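Local coordinates for protein beta-N-acetylhexosaminidase (PDB 1JAK) that hydrolyses terminal N-acetylhexosamine residues from glycosides as a family 20 enzyme using substrate-assisted catalysis, and here binds an isofagomine-type inhibitor, at residues I203-D206 and S207-R210; E266-D270 and G271-P275; Q337-V340 and A341-K345; V487-A490 and A491-P494. All blocks are in the same frame, centred on the assembly; numbering follows the deposited sequence.

Interactions 1, 2 and 3 all belong to the catalytic alpha/beta barrel, whereas interaction 4 lies on the other side of the chain's centre, its own centre about 44 to 52 Å from theirs. Interactions 1 and 2 are neighbours, with centres about 18 Å apart, and they touch where Trp208 CZ3 packs 4.2 Å from Glu266 OE2. Interaction 3 is separate, its nearest atoms about 9 Å from interaction 1 and about 12 Å from interaction 2. None of the four supplies a residue that lines the inhibitor pocket. Interaction 3 nevertheless ends the helix that follows pocket residues Asp319 and Glu320 and leads into strand 346-350, whose last residue, Trp350, also lines the pocket.

Interaction 1: residues I203-D206 and S207-R210; sequences IAID and SWPR
A type I beta turn from Ile205 to Trp208 reverses the chain in the barrel loop between strand 190-194 and helix 210-213. Its closing bond runs from Trp208 N to Ile205 O over 3.2 Å, with an N-H...O angle of 139°. A water spans the open side of the turn, accepting from Ile205 N at 2.9 Å; it lies 2.9 Å from Trp208 O, to which it can donate, a probable second link between the two arms. The methyl branch CG2 of Ile205 touches both residues that follow Asp206. With CG2 anti to the backbone N and CG1 beside that nitrogen (chi1 -59°), the methyl comes 3.4 Å from Ser207 OG and meets the edge of the Trp208 ring, close to its plane, at CD1 (4.3 Å). Pro209 follows the turn directly, its CG 3.2 Å from Asp206 O. Helix 292-307 takes up the polar groups: the two carboxylate oxygens of Glu304 accept from Ser207 OG and from the backbone N of Asp206, and Asp300 receives the indole N-H of Trp208. Phe297 and Tyr264 meet the indole edge-to-face. The turn is thus bound to the helix by both of its central residues and by its last one. Immediately afterwards the chain enters helix 210-213, making this a type I turn that feeds a short helix within a beta-alpha loop of the barrel.

Interaction 2: residues E266-D270 and G271-P275; sequences ELNCD and GVAPP
Asp270 OD1 is gripped by two donors, a water at 2.7 Å and, more weakly, Val272 N at 3.4 Å. The same water also donates to Val272 O, bridging carboxylate and backbone. These bonds lie at the end of a type I beta turn from Asn268 to Gly271, in the barrel loop between helix 258-263 and helix 292-307, and the turn itself is closed by Gly271 N to Asn268 O (2.8 Å, 153°). Asp270 CG sits between its own backbone N and carbonyl carbon (chi1 63°), which folds the carboxylate back over the peptides that follow; OD2 then faces Val272 CB at 3.8 Å. Gly271 has a positive phi, and a beta carbon there would clash with Asp270 O. Cys269, inside the turn, is joined to Cys288 by a disulfide, a covalent tie between this surface loop and a later part of the same connection. On the inner side the Asn268 amide is held by ND2, which donates to Leu261 O of helix 258-263 and to Ala265 O. This anchoring sets the opposite end of the amide against a ring coming from the other direction: OD1 lies 3.1 Å from CD of Pro274 and 3.4 Å from its CG.

Interaction 3: residues Q337-V340 and A341-K345; sequences QPIV and AKYGK
The backbone of 337-345 runs out of helix 326-342 in a Schellman motif, with Gly344 at positive phi as the C-prime residue: Lys345 N reaches back to Val340 O (3.1 Å, 161°) and Gly344 N to Ala341 O (2.9 Å), just past the last regular helical bonds, Lys342 N to Pro338 O (2.9 Å) and Tyr343 N to Ile339 O. Among the side chains, Ile339 and Tyr343 lie side by side and point the same way. Methyl CG2 of Ile339 meets the phenol at its edge, in the ring plane, 3.9 Å from CE2. Lys342 CG, anti to its own nitrogen (chi1 172°), rests over the centre of one face, 4.3 Å above the Tyr343 ring, and the extended chain beyond it carries NZ to Asp299 of helix 292-307. Both polar ends converge there, Lys342 NZ as a salt bridge to OD2 and Tyr343 OH as a hydrogen bond to OD1. A phenylalanine in place of Tyr343 would probably leave Asp299 OD1 without its hydroxyl mate and the ring less firmly fixed in its rotation. Beyond the glycine, Lys345 CB packs 3.7 Å from Val340 CG1, and NZ bonds to Thr309 O and Gly311 O. Val340 O also takes a weak bond from Tyr343 N, and a turn earlier, where the helix is kinked at Pro338, a water donates to Gln337 O and accepts weakly from Ala341 N. The doubly held carboxylate of Asp299 probably stays ionised, pinning this helix end to the neighbouring helix as the chain enters strand 346-350.

Interaction 4: residues V487-A490 and A491-P494; sequences VRLA and AQAP
The carboxamide of Gln492 meets Arg488 at its NE2 edge rather than over a face: Arg488 O lies only 7° out of the amide plane. NE2 donates to that oxygen over 3.0 Å in an almost straight bond (169°). The chain is folded back to achieve this. CG sits beside the backbone N (chi1 -52°) and a second bend follows at chi2, which returns the amide to the preceding helix turn and brings CG to 3.3 Å from Leu489 O. The same carbonyl oxygen receives Gln492 N at 3.0 Å. One glutamine therefore uses both its backbone and its side chain to satisfy two consecutive carbonyls at the end of helix 482-490, a C-terminal position where the usual helical donors run out. An alanine here would probably leave Arg488 O without the amide N-H directed at it and open a gap where CG now packs against Leu489 O. Ala491 N still completes a helical bond to Val487 O (3.2 Å), and its methyl lies 3.5 Å from Arg488 O. A type I beta turn from Ala490 to Ala493 follows, closed by Ala493 N to Ala490 O (3.3 Å), and carries the chain into helix 493-499. Around this buried junction, the Arg488 guanidinium forms a salt bridge with Glu471 of helix 465-474 and bonds to Val27 O, Leu489 packs on Val420 of helix 420-424, and the backbone of Ala490 is bonded to that of Thr512, the C-terminal residue.

Interaction 1: residues I203-D206 and S207-R210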
ATOM      1  N   ILE A 203     -18.398  -1.022   4.559  1.00  7.54           N
ATOM      2  CA  ILE A 203     -18.746  -1.965   3.497  1.00  8.75           C
ATOM      3  C   ILE A 203     -20.147  -2.511   3.743  1.00  9.03           C
ATOM      4  O   ILE A 203     -20.455  -2.983   4.835  1.00  9.40           O
ATOM      5  CB  ILE A 203     -17.725  -3.133   3.397  1.00  8.88           C
ATOM      6  CG1 ILE A 203     -18.140  -4.101   2.285  1.00  9.75           C
ATOM      7  CG2 ILE A 203     -17.615  -3.860   4.728  1.00  9.82           C
ATOM      8  CD1 ILE A 203     -18.153  -3.479   0.893  1.00 11.19           C
ATOM      9  N   ALA A 204     -21.002  -2.428   2.729  1.00 10.58           N
ATOM     10  CA  ALA A 204     -22.373  -2.907   2.862  1.00 10.88           C
ATOM     11  C   ALA A 204     -22.439  -4.422   3.034  1.00 11.47           C
ATOM     12  O   ALA A 204     -21.877  -5.176   2.243  1.00 11.35           O
ATOM     13  CB  ALA A 204     -23.201  -2.480   1.647  1.00 12.63           C
ATOM     14  N   ILE A 205     -23.127  -4.853   4.089  1.00 10.66           N
ATOM     15  CA  ILE A 205     -23.308  -6.274   4.393  1.00 11.02           C
ATOM     16  C   ILE A 205     -24.816  -6.525   4.318  1.00 11.31           C
ATOM     17  O   ILE A 205     -25.575  -5.983   5.121  1.00 13.14           O
ATOM     18  CB  ILE A 205     -22.803  -6.601   5.824  1.00 12.14           C
ATOM     19  CG1 ILE A 205     -21.317  -6.247   5.952  1.00 11.53           C
ATOM     20  CG2 ILE A 205     -23.035  -8.072   6.139  1.00 11.61           C
ATOM     21  CD1 ILE A 205     -20.409  -7.009   5.001  1.00 12.59           C
ATOM     22  N   ASP A 206     -25.253  -7.337   3.357  1.00 11.62           N
ATOM     23  CA  ASP A 206     -26.680  -7.609   3.179  1.00 11.98           C
ATOM     24  C   ASP A 206     -27.377  -8.216   4.392  1.00 11.83           C
ATOM     25  O   ASP A 206     -28.517  -7.859   4.703  1.00 11.30           O
ATOM     26  CB  ASP A 206     -26.914  -8.531   1.976  1.00 14.72           C
ATOM     27  CG  ASP A 206     -26.487  -7.907   0.658  1.00 17.26           C
ATOM     28  OD1 ASP A 206     -26.603  -6.674   0.508  1.00 17.44           O
ATOM     29  OD2 ASP A 206     -26.050  -8.662  -0.237  1.00 19.63           O
ATOM     30  N   SER A 207     -26.704  -9.140   5.065  1.00 11.81           N
ATOM     31  CA  SER A 207     -27.287  -9.805   6.226  1.00 12.66           C
ATOM     32  C   SER A 207     -27.465  -8.899   7.443  1.00 13.42           C
ATOM     33  O   SER A 207     -28.278  -9.190   8.325  1.00 12.54           O
ATOM     34  CB  SER A 207     -26.457 -11.040   6.591  1.00 13.87           C
ATOM     35  OG  SER A 207     -25.073 -10.745   6.638  1.00 13.51           O
ATOM     36  N   TRP A 208     -26.711  -7.803   7.485  1.00 11.89           N
ATOM     37  CA  TRP A 208     -26.793  -6.834   8.580  1.00 12.51           C
ATOM     38  C   TRP A 208     -26.772  -5.435   7.957  1.00 12.72           C
ATOM     39  O   TRP A 208     -25.782  -4.710   8.065  1.00 12.17           O
ATOM     40  CB  TRP A 208     -25.604  -6.998   9.534  1.00 11.98           C
ATOM     41  CG  TRP A 208     -25.515  -8.360  10.167  1.00 13.49           C
ATOM     42  CD1 TRP A 208     -25.155  -9.527   9.557  1.00 12.92           C
ATOM     43  CD2 TRP A 208     -25.836  -8.701  11.522  1.00 13.98           C
ATOM     44  NE1 TRP A 208     -25.237 -10.574  10.444  1.00 14.28           N
ATOM     45  CE2 TRP A 208     -25.652 -10.094  11.659  1.00 14.47           C
ATOM     46  CE3 TRP A 208     -26.266  -7.962  12.635  1.00 14.62           C
ATOM     47  CZ2 TRP A 208     -25.882 -10.770  12.865  1.00 14.58           C
ATOM     48  CZ3 TRP A 208     -26.495  -8.633  13.838  1.00 15.39           C
ATOM     49  CH2 TRP A 208     -26.302 -10.024  13.941  1.00 14.89           C
ATOM     50  N   PRO A 209     -27.879  -5.038   7.308  1.00 13.06           N
ATOM     51  CA  PRO A 209     -28.061  -3.748   6.631  1.00 13.54           C
ATOM     52  C   PRO A 209     -27.718  -2.480   7.409  1.00 13.31           C
ATOM     53  O   PRO A 209     -27.259  -1.502   6.817  1.00 12.86           O
ATOM     54  CB  PRO A 209     -29.533  -3.776   6.225  1.00 15.58           C
ATOM     55  CG  PRO A 209     -29.817  -5.225   6.058  1.00 17.01           C
ATOM     56  CD  PRO A 209     -29.126  -5.823   7.252  1.00 12.24           C
ATOM     57  N   ARG A 210     -27.945  -2.486   8.720  1.00 11.47           N
ATOM     58  CA  ARG A 210     -27.674  -1.305   9.538  1.00 12.69           C
ATOM     59  C   ARG A 210     -26.198  -0.976   9.719  1.00 10.45           C
ATOM     60  O   ARG A 210     -25.855   0.156  10.068  1.00 10.51           O
ATOM     61  CB  ARG A 210     -28.331  -1.443  10.915  1.00 13.55           C
ATOM     62  CG  ARG A 210     -29.847  -1.310  10.902  1.00 17.55           C
ATOM     63  CD  ARG A 210     -30.428  -1.576  12.286  1.00 19.30           C
ATOM     64  NE  ARG A 210     -29.937  -0.642  13.298  1.00 20.05           N
ATOM     65  CZ  ARG A 210     -30.274   0.644  13.364  1.00 21.53           C
ATOM     66  NH1 ARG A 210     -31.107   1.164  12.471  1.00 21.97           N
ATOM     67  NH2 ARG A 210     -29.782   1.411  14.328  1.00 22.12           N
TER
HETATM   68  O   HOH W   1     -24.515  -3.144   5.952  1.00 11.49           O

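Interaction 2: residues E266-D270 and G271-P275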
ATOM      1  N   GLU A 266     -27.978  -5.947  20.169  1.00 12.16           N
ATOM      2  CA  GLU A 266     -27.758  -7.341  20.553  1.00 13.66           C
ATOM      3  C   GLU A 266     -26.300  -7.802  20.616  1.00 12.97           C
ATOM      4  O   GLU A 266     -25.976  -8.754  21.332  1.00 13.22           O
ATOM      5  CB  GLU A 266     -28.546  -8.262  19.618  1.00 16.30           C
ATOM      6  CG  GLU A 266     -28.126  -8.172  18.166  1.00 20.96           C
ATOM      7  CD  GLU A 266     -29.143  -8.785  17.228  1.00 25.08           C
ATOM      8  OE1 GLU A 266     -29.360 -10.015  17.297  1.00 27.47           O
ATOM      9  OE2 GLU A 266     -29.731  -8.030  16.423  1.00 25.39           O
ATOM     10  N   LEU A 267     -25.419  -7.136  19.876  1.00 11.74           N
ATOM     11  CA  LEU A 267     -24.009  -7.512  19.865  1.00 11.18           C
ATOM     12  C   LEU A 267     -23.273  -7.068  21.123  1.00 10.85           C
ATOM     13  O   LEU A 267     -22.163  -7.524  21.395  1.00 11.53           O
ATOM     14  CB  LEU A 267     -23.310  -6.898  18.649  1.00  9.10           C
ATOM     15  CG  LEU A 267     -23.821  -7.308  17.272  1.00 11.03           C
ATOM     16  CD1 LEU A 267     -23.075  -6.519  16.205  1.00  9.73           C
ATOM     17  CD2 LEU A 267     -23.624  -8.801  17.080  1.00 11.47           C
ATOM     18  N   ASN A 268     -23.897  -6.180  21.884  1.00 10.76           N
ATOM     19  CA  ASN A 268     -23.283  -5.640  23.093  1.00 10.77           C
ATOM     20  C   ASN A 268     -23.503  -6.498  24.326  1.00 11.66           C
ATOM     21  O   ASN A 268     -24.580  -7.052  24.527  1.00 12.42           O
ATOM     22  CB  ASN A 268     -23.815  -4.230  23.324  1.00 10.82           C
ATOM     23  CG  ASN A 268     -23.483  -3.301  22.177  1.00 10.10           C
ATOM     24  OD1 ASN A 268     -22.391  -2.736  22.122  1.00 11.26           O
ATOM     25  ND2 ASN A 268     -24.415  -3.158  21.237  1.00 11.04           N
ATOM     26  N   CYS A 269     -22.471  -6.601  25.156  1.00 12.01           N
ATOM     27  CA  CYS A 269     -22.567  -7.412  26.360  1.00 12.67           C
ATOM     28  C   CYS A 269     -23.751  -7.028  27.249  1.00 13.55           C
ATOM     29  O   CYS A 269     -24.354  -7.893  27.882  1.00 13.65           O
ATOM     30  CB  CYS A 269     -21.271  -7.328  27.159  1.00 12.95           C
ATOM     31  SG  CYS A 269     -19.881  -8.342  26.549  1.00 14.61           S
ATOM     32  N   ASP A 270     -24.083  -5.741  27.304  1.00 12.23           N
ATOM     33  CA  ASP A 270     -25.210  -5.301  28.123  1.00 12.04           C
ATOM     34  C   ASP A 270     -26.474  -5.111  27.286  1.00 12.60           C
ATOM     35  O   ASP A 270     -27.485  -4.595  27.768  1.00 11.82           O
ATOM     36  CB  ASP A 270     -24.854  -4.012  28.881  1.00 12.37           C
ATOM     37  CG  ASP A 270     -24.558  -2.847  27.962  1.00 15.19           C
ATOM     38  OD1 ASP A 270     -24.187  -3.081  26.792  1.00 12.01           O
ATOM     39  OD2 ASP A 270     -24.682  -1.690  28.420  1.00 13.35           O
ATOM     40  N   GLY A 271     -26.412  -5.540  26.028  1.00 13.17           N
ATOM     41  CA  GLY A 271     -27.564  -5.442  25.145  1.00 12.27           C
ATOM     42  C   GLY A 271     -28.004  -4.041  24.777  1.00 12.32           C
ATOM     43  O   GLY A 271     -29.121  -3.843  24.300  1.00 12.20           O
ATOM     44  N   VAL A 272     -27.132  -3.064  25.001  1.00 12.40           N
ATOM     45  CA  VAL A 272     -27.435  -1.675  24.681  1.00 11.98           C
ATOM     46  C   VAL A 272     -26.435  -1.170  23.649  1.00 12.02           C
ATOM     47  O   VAL A 272     -25.229  -1.322  23.819  1.00 11.51           O
ATOM     48  CB  VAL A 272     -27.346  -0.780  25.937  1.00 12.40           C
ATOM     49  CG1 VAL A 272     -27.597   0.676  25.560  1.00 13.36           C
ATOM     50  CG2 VAL A 272     -28.355  -1.245  26.975  1.00 13.83           C
ATOM     51  N   ALA A 273     -26.939  -0.576  22.575  1.00 11.15           N
ATOM     52  CA  ALA A 273     -26.064  -0.057  21.536  1.00 10.95           C
ATOM     53  C   ALA A 273     -25.390   1.226  22.010  1.00 10.46           C
ATOM     54  O   ALA A 273     -26.057   2.142  22.499  1.00 11.71           O
ATOM     55  CB  ALA A 273     -26.865   0.214  20.269  1.00 11.01           C
ATOM     56  N   PRO A 274     -24.054   1.301  21.897  1.00 10.37           N
ATOM     57  CA  PRO A 274     -23.349   2.514  22.324  1.00 10.47           C
ATOM     58  C   PRO A 274     -23.641   3.577  21.270  1.00 10.05           C
ATOM     59  O   PRO A 274     -24.121   3.258  20.183  1.00 10.97           O
ATOM     60  CB  PRO A 274     -21.875   2.098  22.294  1.00 10.05           C
ATOM     61  CG  PRO A 274     -21.907   0.598  22.365  1.00 13.41           C
ATOM     62  CD  PRO A 274     -23.101   0.246  21.520  1.00  9.89           C
ATOM     63  N   PRO A 275     -23.367   4.851  21.573  1.00 10.29           N
ATOM     64  CA  PRO A 275     -23.638   5.875  20.560  1.00 10.35           C
ATOM     65  C   PRO A 275     -22.619   5.742  19.430  1.00 10.90           C
ATOM     66  O   PRO A 275     -21.607   5.052  19.579  1.00  9.86           O
ATOM     67  CB  PRO A 275     -23.431   7.188  21.319  1.00 12.22           C
ATOM     68  CG  PRO A 275     -23.587   6.809  22.772  1.00 11.33           C
ATOM     69  CD  PRO A 275     -22.946   5.455  22.848  1.00 10.80           C
TER
HETATM   70  O   HOH W   2     -22.942  -1.164  25.311  1.00 11.30           O

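Interaction 3: residues Q337-V340 and A341-K345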
ATOM      1  N   GLN A 337     -10.637 -17.450  13.752  1.00 12.71           N
ATOM      2  CA  GLN A 337      -9.649 -17.678  12.699  1.00 12.85           C
ATOM      3  C   GLN A 337     -10.098 -18.729  11.684  1.00 13.35           C
ATOM      4  O   GLN A 337      -9.956 -18.528  10.477  1.00 12.26           O
ATOM      5  CB  GLN A 337      -8.295 -18.085  13.285  1.00 12.21           C
ATOM      6  CG  GLN A 337      -7.574 -16.973  14.028  1.00 13.28           C
ATOM      7  CD  GLN A 337      -6.175 -17.378  14.450  1.00 12.48           C
ATOM      8  OE1 GLN A 337      -5.240 -17.354  13.648  1.00 11.62           O
ATOM      9  NE2 GLN A 337      -6.028 -17.766  15.713  1.00 12.89           N
ATOM     10  N   PRO A 338     -10.653 -19.859  12.156  1.00 13.61           N
ATOM     11  CA  PRO A 338     -11.102 -20.904  11.228  1.00 14.57           C
ATOM     12  C   PRO A 338     -12.150 -20.436  10.219  1.00 14.65           C
ATOM     13  O   PRO A 338     -12.275 -21.010   9.137  1.00 15.66           O
ATOM     14  CB  PRO A 338     -11.651 -21.980  12.164  1.00 14.47           C
ATOM     15  CG  PRO A 338     -10.796 -21.822  13.387  1.00 14.78           C
ATOM     16  CD  PRO A 338     -10.762 -20.322  13.553  1.00 13.66           C
ATOM     17  N   ILE A 339     -12.902 -19.399  10.575  1.00 14.24           N
ATOM     18  CA  ILE A 339     -13.939 -18.873   9.692  1.00 13.02           C
ATOM     19  C   ILE A 339     -13.342 -18.335   8.392  1.00 12.86           C
ATOM     20  O   ILE A 339     -13.962 -18.428   7.330  1.00 13.27           O
ATOM     21  CB  ILE A 339     -14.749 -17.754  10.391  1.00 12.43           C
ATOM     22  CG1 ILE A 339     -15.433 -18.320  11.642  1.00 13.53           C
ATOM     23  CG2 ILE A 339     -15.792 -17.179   9.437  1.00 12.52           C
ATOM     24  CD1 ILE A 339     -16.248 -17.299  12.430  1.00 13.91           C
ATOM     25  N   VAL A 340     -12.139 -17.775   8.476  1.00 12.88           N
ATOM     26  CA  VAL A 340     -11.469 -17.234   7.299  1.00 12.58           C
ATOM     27  C   VAL A 340     -11.156 -18.365   6.318  1.00 14.08           C
ATOM     28  O   VAL A 340     -11.415 -18.249   5.118  1.00 13.09           O
ATOM     29  CB  VAL A 340     -10.160 -16.510   7.693  1.00 13.30           C
ATOM     30  CG1 VAL A 340      -9.478 -15.933   6.456  1.00 11.34           C
ATOM     31  CG2 VAL A 340     -10.472 -15.396   8.688  1.00 13.07           C
ATOM     32  N   ALA A 341     -10.604 -19.461   6.835  1.00 14.32           N
ATOM     33  CA  ALA A 341     -10.271 -20.614   6.003  1.00 15.45           C
ATOM     34  C   ALA A 341     -11.549 -21.247   5.455  1.00 14.86           C
ATOM     35  O   ALA A 341     -11.566 -21.781   4.342  1.00 14.10           O
ATOM     36  CB  ALA A 341      -9.486 -21.640   6.817  1.00 15.33           C
ATOM     37  N   LYS A 342     -12.614 -21.195   6.248  1.00 14.44           N
ATOM     38  CA  LYS A 342     -13.904 -21.748   5.845  1.00 14.88           C
ATOM     39  C   LYS A 342     -14.346 -21.111   4.530  1.00 14.92           C
ATOM     40  O   LYS A 342     -14.960 -21.762   3.683  1.00 14.11           O
ATOM     41  CB  LYS A 342     -14.952 -21.469   6.924  1.00 16.02           C
ATOM     42  CG  LYS A 342     -16.377 -21.819   6.530  1.00 17.04           C
ATOM     43  CD  LYS A 342     -17.348 -21.423   7.632  1.00 19.20           C
ATOM     44  CE  LYS A 342     -18.788 -21.676   7.227  1.00 19.68           C
ATOM     45  NZ  LYS A 342     -19.733 -21.268   8.307  1.00 19.94           N
ATOM     46  N   TYR A 343     -14.026 -19.833   4.367  1.00 13.85           N
ATOM     47  CA  TYR A 343     -14.393 -19.109   3.160  1.00 13.78           C
ATOM     48  C   TYR A 343     -13.245 -18.989   2.162  1.00 14.19           C
ATOM     49  O   TYR A 343     -13.213 -18.082   1.328  1.00 14.95           O
ATOM     50  CB  TYR A 343     -14.962 -17.739   3.538  1.00 14.54           C
ATOM     51  CG  TYR A 343     -16.323 -17.857   4.192  1.00 13.70           C
ATOM     52  CD1 TYR A 343     -17.426 -18.301   3.462  1.00 15.65           C
ATOM     53  CD2 TYR A 343     -16.501 -17.579   5.548  1.00 13.88           C
ATOM     54  CE1 TYR A 343     -18.669 -18.468   4.059  1.00 15.63           C
ATOM     55  CE2 TYR A 343     -17.747 -17.744   6.160  1.00 15.10           C
ATOM     56  CZ  TYR A 343     -18.825 -18.190   5.409  1.00 16.78           C
ATOM     57  OH  TYR A 343     -20.059 -18.367   5.995  1.00 16.37           O
ATOM     58  N   GLY A 344     -12.306 -19.926   2.266  1.00 13.83           N
ATOM     59  CA  GLY A 344     -11.173 -19.997   1.356  1.00 14.16           C
ATOM     60  C   GLY A 344     -10.108 -18.921   1.349  1.00 13.29           C
ATOM     61  O   GLY A 344      -9.472 -18.701   0.316  1.00 13.25           O
ATOM     62  N   LYS A 345      -9.882 -18.261   2.479  1.00 10.82           N
ATOM     63  CA  LYS A 345      -8.866 -17.216   2.516  1.00 10.99           C
ATOM     64  C   LYS A 345      -7.799 -17.458   3.578  1.00 10.84           C
ATOM     65  O   LYS A 345      -7.953 -18.310   4.458  1.00 12.81           O
ATOM     66  CB  LYS A 345      -9.525 -15.851   2.742  1.00 10.02           C
ATOM     67  CG  LYS A 345     -10.553 -15.478   1.676  1.00  9.53           C
ATOM     68  CD  LYS A 345      -9.930 -15.444   0.284  1.00 10.51           C
ATOM     69  CE  LYS A 345     -10.990 -15.196  -0.784  1.00 10.83           C
ATOM     70  NZ  LYS A 345     -10.418 -15.187  -2.164  1.00 11.38           N
TER
HETATM   71  O   HOH W   3      -8.191 -19.858   8.972  1.00 15.62           O

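Interaction 4: residues V487-A490 and A491-P494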
ATOM      1  N   VAL A 487      19.448  11.403  -2.047  1.00 11.88           N
ATOM      2  CA  VAL A 487      19.665  12.125  -3.297  1.00 12.08           C
ATOM      3  C   VAL A 487      18.607  11.693  -4.307  1.00 11.33           C
ATOM      4  O   VAL A 487      18.095  12.512  -5.070  1.00 11.28           O
ATOM      5  CB  VAL A 487      21.066  11.848  -3.882  1.00 13.20           C
ATOM      6  CG1 VAL A 487      21.196  12.511  -5.247  1.00 14.78           C
ATOM      7  CG2 VAL A 487      22.133  12.380  -2.938  1.00 14.76           C
ATOM      8  N   ARG A 488      18.286  10.404  -4.308  1.00 10.65           N
ATOM      9  CA  ARG A 488      17.270   9.882  -5.214  1.00 10.93           C
ATOM     10  C   ARG A 488      15.895  10.383  -4.777  1.00 11.14           C
ATOM     11  O   ARG A 488      15.019  10.621  -5.610  1.00 10.60           O
ATOM     12  CB  ARG A 488      17.311   8.349  -5.235  1.00 10.67           C
ATOM     13  CG  ARG A 488      18.551   7.799  -5.944  1.00 11.64           C
ATOM     14  CD  ARG A 488      18.522   6.281  -6.109  1.00 11.38           C
ATOM     15  NE  ARG A 488      18.869   5.562  -4.884  1.00 10.49           N
ATOM     16  CZ  ARG A 488      18.017   4.823  -4.179  1.00 10.46           C
ATOM     17  NH1 ARG A 488      16.755   4.701  -4.572  1.00 10.18           N
ATOM     18  NH2 ARG A 488      18.430   4.193  -3.087  1.00 10.11           N
ATOM     19  N   LEU A 489      15.709  10.554  -3.471  1.00  9.73           N
ATOM     20  CA  LEU A 489      14.435  11.054  -2.961  1.00  9.30           C
ATOM     21  C   LEU A 489      14.324  12.543  -3.274  1.00  9.44           C
ATOM     22  O   LEU A 489      13.264  13.027  -3.671  1.00  8.87           O
ATOM     23  CB  LEU A 489      14.329  10.832  -1.445  1.00  9.38           C
ATOM     24  CG  LEU A 489      12.993  11.222  -0.799  1.00 10.17           C
ATOM     25  CD1 LEU A 489      11.863  10.386  -1.397  1.00  8.88           C
ATOM     26  CD2 LEU A 489      13.067  11.001   0.710  1.00  9.87           C
ATOM     27  N   ALA A 490      15.424  13.269  -3.102  1.00  9.37           N
ATOM     28  CA  ALA A 490      15.438  14.701  -3.377  1.00  9.73           C
ATOM     29  C   ALA A 490      15.031  14.976  -4.820  1.00  9.94           C
ATOM     30  O   ALA A 490      14.371  15.974  -5.113  1.00 11.16           O
ATOM     31  CB  ALA A 490      16.831  15.268  -3.122  1.00  9.26           C
ATOM     32  N   ALA A 491      15.422  14.074  -5.713  1.00 10.37           N
ATOM     33  CA  ALA A 491      15.133  14.207  -7.134  1.00 10.84           C
ATOM     34  C   ALA A 491      13.646  14.145  -7.471  1.00 11.45           C
ATOM     35  O   ALA A 491      13.237  14.560  -8.557  1.00 10.22           O
ATOM     36  CB  ALA A 491      15.880  13.134  -7.911  1.00 11.00           C
ATOM     37  N   GLN A 492      12.840  13.632  -6.546  1.00 10.25           N
ATOM     38  CA  GLN A 492      11.403  13.517  -6.785  1.00 10.09           C
ATOM     39  C   GLN A 492      10.659  14.848  -6.691  1.00  9.50           C
ATOM     40  O   GLN A 492       9.576  14.990  -7.250  1.00 10.49           O
ATOM     41  CB  GLN A 492      10.773  12.536  -5.788  1.00 10.29           C
ATOM     42  CG  GLN A 492      11.437  11.167  -5.709  1.00  9.75           C
ATOM     43  CD  GLN A 492      11.520  10.464  -7.049  1.00 12.10           C
ATOM     44  OE1 GLN A 492      10.534  10.371  -7.780  1.00 12.50           O
ATOM     45  NE2 GLN A 492      12.700   9.952  -7.372  1.00 13.03           N
ATOM     46  N   ALA A 493      11.240  15.818  -5.989  1.00  9.81           N
ATOM     47  CA  ALA A 493      10.605  17.122  -5.795  1.00 10.35           C
ATOM     48  C   ALA A 493       9.936  17.733  -7.029  1.00 11.25           C
ATOM     49  O   ALA A 493       8.744  18.045  -7.003  1.00  9.86           O
ATOM     50  CB  ALA A 493      11.614  18.107  -5.207  1.00 12.58           C
ATOM     51  N   PRO A 494      10.686  17.914  -8.127  1.00 11.56           N
ATOM     52  CA  PRO A 494      10.067  18.500  -9.321  1.00 11.66           C
ATOM     53  C   PRO A 494       8.929  17.669  -9.907  1.00 10.50           C
ATOM     54  O   PRO A 494       8.003  18.216 -10.507  1.00 10.92           O
ATOM     55  CB  PRO A 494      11.247  18.662 -10.278  1.00 12.54           C
ATOM     56  CG  PRO A 494      12.169  17.557  -9.872  1.00 14.12           C
ATOM     57  CD  PRO A 494      12.108  17.613  -8.365  1.00 12.54           C
TER